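Local coordinates for protein pectate lyase/Amb allergen (Acidovorax citrulli, PDB 4HWV) that probably cleaves pectate as a calcium-binding, secreted polysaccharide lyase of family 1, built on a right-handed parallel beta-helix, at residues Y103-Y115 and K143-Q155. Numbering follows the deposited sequence.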
ATOM      1  N   TYR A 103      19.923   8.226  -6.130  1.00  5.21           N
ATOM      2  CA  TYR A 103      20.423   7.457  -7.264  1.00  4.75           C
ATOM      3  C   TYR A 103      20.930   8.367  -8.379  1.00  5.10           C
ATOM      4  O   TYR A 103      21.950   8.072  -9.009  1.00  6.21           O
ATOM      5  CB  TYR A 103      19.361   6.500  -7.801  1.00  4.58           C
ATOM      6  CG  TYR A 103      19.203   5.238  -6.980  1.00  4.32           C
ATOM      7  CD1 TYR A 103      20.263   4.350  -6.851  1.00  4.92           C
ATOM      8  CD2 TYR A 103      17.998   4.910  -6.385  1.00  4.20           C
ATOM      9  CE1 TYR A 103      20.140   3.196  -6.122  1.00  4.48           C
ATOM     10  CE2 TYR A 103      17.858   3.734  -5.649  1.00  4.39           C
ATOM     11  CZ  TYR A 103      18.932   2.886  -5.531  1.00  4.27           C
ATOM     12  OH  TYR A 103      18.811   1.719  -4.827  1.00  4.63           O
ATOM     13  N   VAL A 104      20.232   9.476  -8.614  1.00  5.52           N
ATOM     14  CA  VAL A 104      20.684  10.444  -9.616  1.00  6.10           C
ATOM     15  C   VAL A 104      22.002  11.108  -9.174  1.00  6.43           C
ATOM     16  O   VAL A 104      22.968  11.170  -9.944  1.00  7.14           O
ATOM     17  CB  VAL A 104      19.600  11.491  -9.909  1.00  6.40           C
ATOM     18  CG1 VAL A 104      20.166  12.639 -10.763  1.00  7.06           C
ATOM     19  CG2 VAL A 104      18.406  10.804 -10.584  1.00  6.56           C
ATOM     20  N   ALA A 105      22.044  11.572  -7.925  1.00  6.13           N
ATOM     21  CA  ALA A 105      23.204  12.298  -7.409  1.00  7.14           C
ATOM     22  C   ALA A 105      24.443  11.422  -7.286  1.00  7.95           C
ATOM     23  O   ALA A 105      25.556  11.916  -7.410  1.00  9.67           O
ATOM     24  CB  ALA A 105      22.878  12.929  -6.052  1.00  7.58           C
ATOM     25  N   GLY A 106      24.253  10.125  -7.052  1.00  8.06           N
ATOM     26  CA  GLY A 106      25.365   9.235  -6.735  1.00  9.25           C
ATOM     27  C   GLY A 106      25.771   8.350  -7.911  1.00  9.60           C
ATOM     28  O   GLY A 106      26.548   7.404  -7.745  1.00 10.99           O
ATOM     29  N   SER A 107      25.266   8.678  -9.095  1.00  8.35           N
ATOM     30  CA  SER A 107      25.560   7.946 -10.319  1.00  8.15           C
ATOM     31  C   SER A 107      25.959   8.925 -11.409  1.00  8.99           C
ATOM     32  O   SER A 107      25.967  10.163 -11.203  1.00  9.33           O
ATOM     33  CB  SER A 107      24.358   7.133 -10.788  1.00  7.48           C
ATOM     34  OG  SER A 107      23.391   8.004 -11.378  1.00  7.42           O
ATOM     35  N   CYS A 108      26.272   8.381 -12.578  1.00  9.40           N
ATOM     36  CA  CYS A 108      26.682   9.210 -13.706  1.00  9.69           C
ATOM     37  C   CYS A 108      25.549  10.091 -14.257  1.00  9.12           C
ATOM     38  O   CYS A 108      25.794  10.970 -15.064  1.00 10.04           O
ATOM     39  CB  CYS A 108      27.373   8.386 -14.811  1.00 10.79           C
ATOM     40  SG  CYS A 108      26.653   6.789 -15.310  1.00 12.12           S
ATOM     41  N   ALA A 109      24.315   9.877 -13.804  1.00  8.73           N
ATOM     42  CA  ALA A 109      23.221  10.808 -14.123  1.00  8.02           C
ATOM     43  C   ALA A 109      23.623  12.233 -13.757  1.00  8.32           C
ATOM     44  O   ALA A 109      23.331  13.175 -14.483  1.00  8.80           O
ATOM     45  CB  ALA A 109      21.949  10.423 -13.383  1.00  7.89           C
ATOM     46  N   SER A 110      24.316  12.382 -12.636  0.50  9.01           N
ATOM     47  CA  SER A 110      24.838  13.680 -12.223  0.50  9.59           C
ATOM     48  C   SER A 110      26.303  13.910 -12.615  0.50 10.44           C
ATOM     49  O   SER A 110      26.650  14.971 -13.141  0.50 10.93           O
ATOM     50  CB  SER A 110      24.665  13.861 -10.716  0.50  9.75           C
ATOM     51  OG  SER A 110      25.294  12.809 -10.021  0.50  9.86           O
ATOM     52  N   SER A 111      27.167  12.932 -12.349  1.00 10.55           N
ATOM     53  CA  SER A 111      28.606  13.135 -12.568  1.00 11.87           C
ATOM     54  C   SER A 111      29.006  13.257 -14.035  1.00 12.76           C
ATOM     55  O   SER A 111      29.997  13.896 -14.360  1.00 14.37           O
ATOM     56  CB  SER A 111      29.430  12.040 -11.881  1.00 12.90           C
ATOM     57  OG  SER A 111      29.247  10.798 -12.531  1.00 13.66           O
ATOM     58  N   VAL A 112      28.229  12.650 -14.923  1.00 12.77           N
ATOM     59  CA  VAL A 112      28.495  12.766 -16.349  1.00 12.97           C
ATOM     60  C   VAL A 112      27.463  13.683 -17.007  1.00 12.54           C
ATOM     61  O   VAL A 112      27.822  14.609 -17.727  1.00 13.54           O
ATOM     62  CB  VAL A 112      28.496  11.392 -17.049  1.00 12.73           C
ATOM     63  CG1 VAL A 112      28.587  11.554 -18.564  1.00 13.36           C
ATOM     64  CG2 VAL A 112      29.636  10.540 -16.526  1.00 12.92           C
ATOM     65  N   HIS A 113      26.180  13.451 -16.731  1.00 11.25           N
ATOM     66  CA  HIS A 113      25.124  14.132 -17.474  1.00 11.00           C
ATOM     67  C   HIS A 113      24.590  15.403 -16.821  1.00 11.29           C
ATOM     68  O   HIS A 113      23.791  16.111 -17.411  1.00 12.53           O
ATOM     69  CB  HIS A 113      24.000  13.154 -17.793  1.00 11.09           C
ATOM     70  CG  HIS A 113      24.469  11.985 -18.589  1.00 11.08           C
ATOM     71  ND1 HIS A 113      24.861  12.101 -19.907  1.00 12.11           N
ATOM     72  CD2 HIS A 113      24.682  10.693 -18.242  1.00 11.34           C
ATOM     73  CE1 HIS A 113      25.259  10.921 -20.348  1.00 12.15           C
ATOM     74  NE2 HIS A 113      25.173  10.052 -19.353  1.00 11.85           N
ATOM     75  N   GLY A 114      25.064  15.707 -15.621  1.00 10.77           N
ATOM     76  CA  GLY A 114      24.820  16.996 -15.007  1.00 11.03           C
ATOM     77  C   GLY A 114      23.453  17.209 -14.391  1.00 10.66           C
ATOM     78  O   GLY A 114      23.102  18.336 -14.067  1.00 11.61           O
ATOM     79  N   TYR A 115      22.657  16.154 -14.244  1.00  9.56           N
ATOM     80  CA  TYR A 115      21.334  16.313 -13.627  1.00  8.90           C
ATOM     81  C   TYR A 115      21.425  16.608 -12.138  1.00  8.23           C
ATOM     82  O   TYR A 115      22.053  15.856 -11.391  1.00  9.13           O
ATOM     83  CB  TYR A 115      20.445  15.090 -13.895  1.00  7.83           C
ATOM     84  CG  TYR A 115      19.921  15.166 -15.314  1.00  7.22           C
ATOM     85  CD1 TYR A 115      18.852  16.006 -15.622  1.00  8.33           C
ATOM     86  CD2 TYR A 115      20.520  14.439 -16.351  1.00  7.45           C
ATOM     87  CE1 TYR A 115      18.384  16.121 -16.902  1.00  8.24           C
ATOM     88  CE2 TYR A 115      20.063  14.560 -17.646  1.00  7.89           C
ATOM     89  CZ  TYR A 115      18.996  15.400 -17.917  1.00  8.28           C
ATOM     90  OH  TYR A 115      18.550  15.514 -19.205  1.00 10.06           O
ATOM     91  N   LYS A 143      20.828  11.952 -24.138  1.00  9.16           N
ATOM     92  CA  LYS A 143      21.217  12.359 -22.804  1.00  9.16           C
ATOM     93  C   LYS A 143      20.235  11.960 -21.684  1.00  8.13           C
ATOM     94  O   LYS A 143      20.668  11.364 -20.710  1.00  7.41           O
ATOM     95  CB  LYS A 143      21.542  13.860 -22.781  1.00 10.73           C
ATOM     96  CG  LYS A 143      21.735  14.444 -21.395  1.00 12.51           C
ATOM     97  CD  LYS A 143      22.151  15.902 -21.496  1.00 14.12           C
ATOM     98  CE  LYS A 143      22.191  16.549 -20.141  1.00 15.45           C
ATOM     99  NZ  LYS A 143      22.646  17.960 -20.282  1.00 16.34           N
ATOM    100  N   PRO A 144      18.930  12.275 -21.796  1.00  8.40           N
ATOM    101  CA  PRO A 144      18.080  11.891 -20.651  1.00  8.22           C
ATOM    102  C   PRO A 144      18.001  10.371 -20.481  1.00  7.07           C
ATOM    103  O   PRO A 144      17.949   9.903 -19.346  1.00  6.50           O
ATOM    104  CB  PRO A 144      16.710  12.499 -21.000  1.00  8.79           C
ATOM    105  CG  PRO A 144      17.005  13.570 -22.013  1.00  9.83           C
ATOM    106  CD  PRO A 144      18.204  13.091 -22.790  1.00  9.50           C
ATOM    107  N   GLU A 145      17.998   9.616 -21.571  1.00  7.12           N
ATOM    108  CA  GLU A 145      17.993   8.163 -21.454  1.00  7.34           C
ATOM    109  C   GLU A 145      19.294   7.625 -20.864  1.00  7.65           C
ATOM    110  O   GLU A 145      19.279   6.735 -20.019  1.00  7.82           O
ATOM    111  CB  GLU A 145      17.667   7.506 -22.808  1.00  7.39           C
ATOM    112  CG  GLU A 145      17.940   5.998 -22.851  1.00  7.56           C
ATOM    113  CD  GLU A 145      17.047   5.169 -21.910  1.00  7.75           C
ATOM    114  OE1 GLU A 145      16.071   5.692 -21.302  1.00  8.01           O
ATOM    115  OE2 GLU A 145      17.338   3.957 -21.795  1.00  8.35           O
ATOM    116  N   ASP A 146      20.427   8.167 -21.298  1.00  7.31           N
ATOM    117  CA  ASP A 146      21.706   7.739 -20.731  1.00  7.58           C
ATOM    118  C   ASP A 146      21.780   8.089 -19.242  1.00  6.57           C
ATOM    119  O   ASP A 146      22.345   7.335 -18.434  1.00  7.19           O
ATOM    120  CB  ASP A 146      22.866   8.364 -21.516  1.00  8.99           C
ATOM    121  CG  ASP A 146      22.981   7.799 -22.921  1.00 10.41           C
ATOM    122  OD1 ASP A 146      22.582   6.637 -23.131  1.00 11.39           O
ATOM    123  OD2 ASP A 146      23.487   8.506 -23.803  1.00 12.48           O
ATOM    124  N   ALA A 147      21.214   9.237 -18.865  1.00  6.70           N
ATOM    125  CA  ALA A 147      21.188   9.602 -17.456  1.00  6.60           C
ATOM    126  C   ALA A 147      20.274   8.668 -16.648  1.00  6.29           C
ATOM    127  O   ALA A 147      20.657   8.191 -15.567  1.00  6.31           O
ATOM    128  CB  ALA A 147      20.794  11.052 -17.278  1.00  7.28           C
ATOM    129  N   ARG A 148      19.087   8.373 -17.187  1.00  5.82           N
ATOM    130  CA  ARG A 148      18.214   7.391 -16.553  1.00  6.13           C
ATOM    131  C   ARG A 148      18.946   6.064 -16.392  1.00  5.82           C
ATOM    132  O   ARG A 148      18.911   5.458 -15.319  1.00  6.18           O
ATOM    133  CB  ARG A 148      16.932   7.169 -17.361  1.00  6.28           C
ATOM    134  CG  ARG A 148      15.976   6.195 -16.672  1.00  6.34           C
ATOM    135  CD  ARG A 148      15.021   5.517 -17.667  1.00  6.37           C
ATOM    136  NE  ARG A 148      15.768   4.699 -18.618  1.00  7.02           N
ATOM    137  CZ  ARG A 148      16.281   3.505 -18.333  1.00  6.84           C
ATOM    138  NH1 ARG A 148      16.069   2.935 -17.146  1.00  7.60           N
ATOM    139  NH2 ARG A 148      16.992   2.876 -19.250  1.00  8.18           N
ATOM    140  N   ALA A 149      19.610   5.611 -17.459  1.00  6.28           N
ATOM    141  CA  ALA A 149      20.298   4.327 -17.407  1.00  6.66           C
ATOM    142  C   ALA A 149      21.381   4.308 -16.323  1.00  6.89           C
ATOM    143  O   ALA A 149      21.581   3.288 -15.667  1.00  7.17           O
ATOM    144  CB  ALA A 149      20.878   3.963 -18.776  1.00  7.67           C
ATOM    145  N   CYS A 150      22.078   5.427 -16.128  1.00  6.18           N
ATOM    146  CA  CYS A 150      23.069   5.547 -15.047  1.00  7.35           C
ATOM    147  C   CYS A 150      22.428   5.317 -13.692  1.00  6.33           C
ATOM    148  O   CYS A 150      22.967   4.594 -12.859  1.00  6.85           O
ATOM    149  CB  CYS A 150      23.686   6.950 -15.022  1.00  8.35           C
ATOM    150  SG  CYS A 150      24.924   7.275 -16.284  1.00 10.80           S
ATOM    151  N   ALA A 151      21.304   5.989 -13.451  1.00  6.16           N
ATOM    152  CA  ALA A 151      20.642   5.879 -12.160  1.00  5.62           C
ATOM    153  C   ALA A 151      20.086   4.472 -11.962  1.00  5.56           C
ATOM    154  O   ALA A 151      20.211   3.904 -10.883  1.00  5.52           O
ATOM    155  CB  ALA A 151      19.549   6.940 -12.033  1.00  5.70           C
ATOM    156  N   ALA A 152      19.501   3.915 -13.013  1.00  5.35           N
ATOM    157  CA  ALA A 152      18.917   2.571 -12.947  1.00  5.35           C
ATOM    158  C   ALA A 152      19.983   1.521 -12.702  1.00  5.31           C
ATOM    159  O   ALA A 152      19.727   0.525 -12.031  1.00  5.56           O
ATOM    160  CB  ALA A 152      18.161   2.255 -14.241  1.00  5.38           C
ATOM    161  N   GLU A 153      21.161   1.716 -13.293  1.00  5.60           N
ATOM    162  CA  GLU A 153      22.253   0.769 -13.120  1.00  5.98           C
ATOM    163  C   GLU A 153      22.721   0.705 -11.671  1.00  6.21           C
ATOM    164  O   GLU A 153      23.007  -0.376 -11.156  1.00  5.92           O
ATOM    165  CB  GLU A 153      23.423   1.111 -14.034  1.00  7.57           C
ATOM    166  CG  GLU A 153      24.551   0.098 -13.932  1.00 10.29           C
ATOM    167  CD  GLU A 153      24.151  -1.249 -14.470  1.00 12.73           C
ATOM    168  OE1 GLU A 153      23.362  -1.313 -15.441  1.00 14.71           O
ATOM    169  OE2 GLU A 153      24.623  -2.248 -13.921  1.00 14.44           O
ATOM    170  N   LEU A 154      22.808   1.860 -11.013  1.00  4.92           N
ATOM    171  CA  LEU A 154      23.141   1.880  -9.589  1.00  5.16           C
ATOM    172  C   LEU A 154      22.028   1.204  -8.781  1.00  4.20           C
ATOM    173  O   LEU A 154      22.320   0.380  -7.925  1.00  5.29           O
ATOM    174  CB  LEU A 154      23.415   3.312  -9.101  1.00  5.94           C
ATOM    175  CG  LEU A 154      23.763   3.444  -7.608  1.00  6.42           C
ATOM    176  CD1 LEU A 154      24.956   2.557  -7.233  1.00  7.79           C
ATOM    177  CD2 LEU A 154      24.038   4.890  -7.234  1.00  6.89           C
ATOM    178  N   GLN A 155      20.759   1.507  -9.059  1.00  4.38           N
ATOM    179  CA  GLN A 155      19.698   0.812  -8.332  1.00  3.61           C
ATOM    180  C   GLN A 155      19.765  -0.702  -8.536  1.00  4.03           C
ATOM    181  O   GLN A 155      19.600  -1.457  -7.580  1.00  4.40           O
ATOM    182  CB  GLN A 155      18.294   1.374  -8.673  1.00  4.07           C
ATOM    183  CG  GLN A 155      17.199   0.675  -7.869  1.00  3.84           C
ATOM    184  CD  GLN A 155      15.870   1.396  -7.884  1.00  3.81           C
ATOM    185  OE1 GLN A 155      15.390   1.788  -8.946  1.00  4.09           O
ATOM    186  NE2 GLN A 155      15.289   1.607  -6.706  1.00  4.60           N
TER
HETATM  187  O   HOH W   1      22.566  18.557 -17.571  1.00 19.95           O
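Gln155 CB lies over one face of the Tyr103 ring, 3.7 Å from its centroid, a CH-pi contact, while Leu154 CG meets the ring's edge in its plane. With CG of Gln155 anti to the backbone N (chi1 -178°), the extended side chain crosses Tyr103 at about a right angle, and its amide plane is turned 51° from the ring. Tyr103 OH and Gln155 NE2 both bond to Asn90, and Gln155 OE1 to the backbone of Asp208. At the other end, Val112 CG1 sits over the centre of one His113 face; the opposite face looks onto the backbone of Lys143 and Ala147. Cys150 SG stands at the His113 edge, 4.9 Å from its centroid. Ala109 O lies at the edge of the Tyr115 ring, in its plane, and Ala147 CB approaches Tyr115 CD2 to 3.5 Å.

Between Tyr103 and His113, Cys108 SG and Cys150 SG are joined at 2.0 Å with chi3 -101°. Beside this crosslink the small alanine side chains let the backbones come close, Ala109 CA to Ala147 CA at 4.1 Å. Ser107 caps helix 108-111 by accepting from Ala109 N and donates to Tyr103 O (2.8 Å from OG), tying the turn to helix 100-105. No direct hydrogen bond crosses the contact, but a water links His113 O with Lys143 NZ.

Tyr115 OH bonds to Asp124 of helix 118-129, which also touches Ala147 through Leu121. The disulfide thus fastens helix 108-111 to helix 143-159 at the periphery of the family's right-handed parallel beta-helix, just before strand 160-163, outermost within this chain in a parallel sheet.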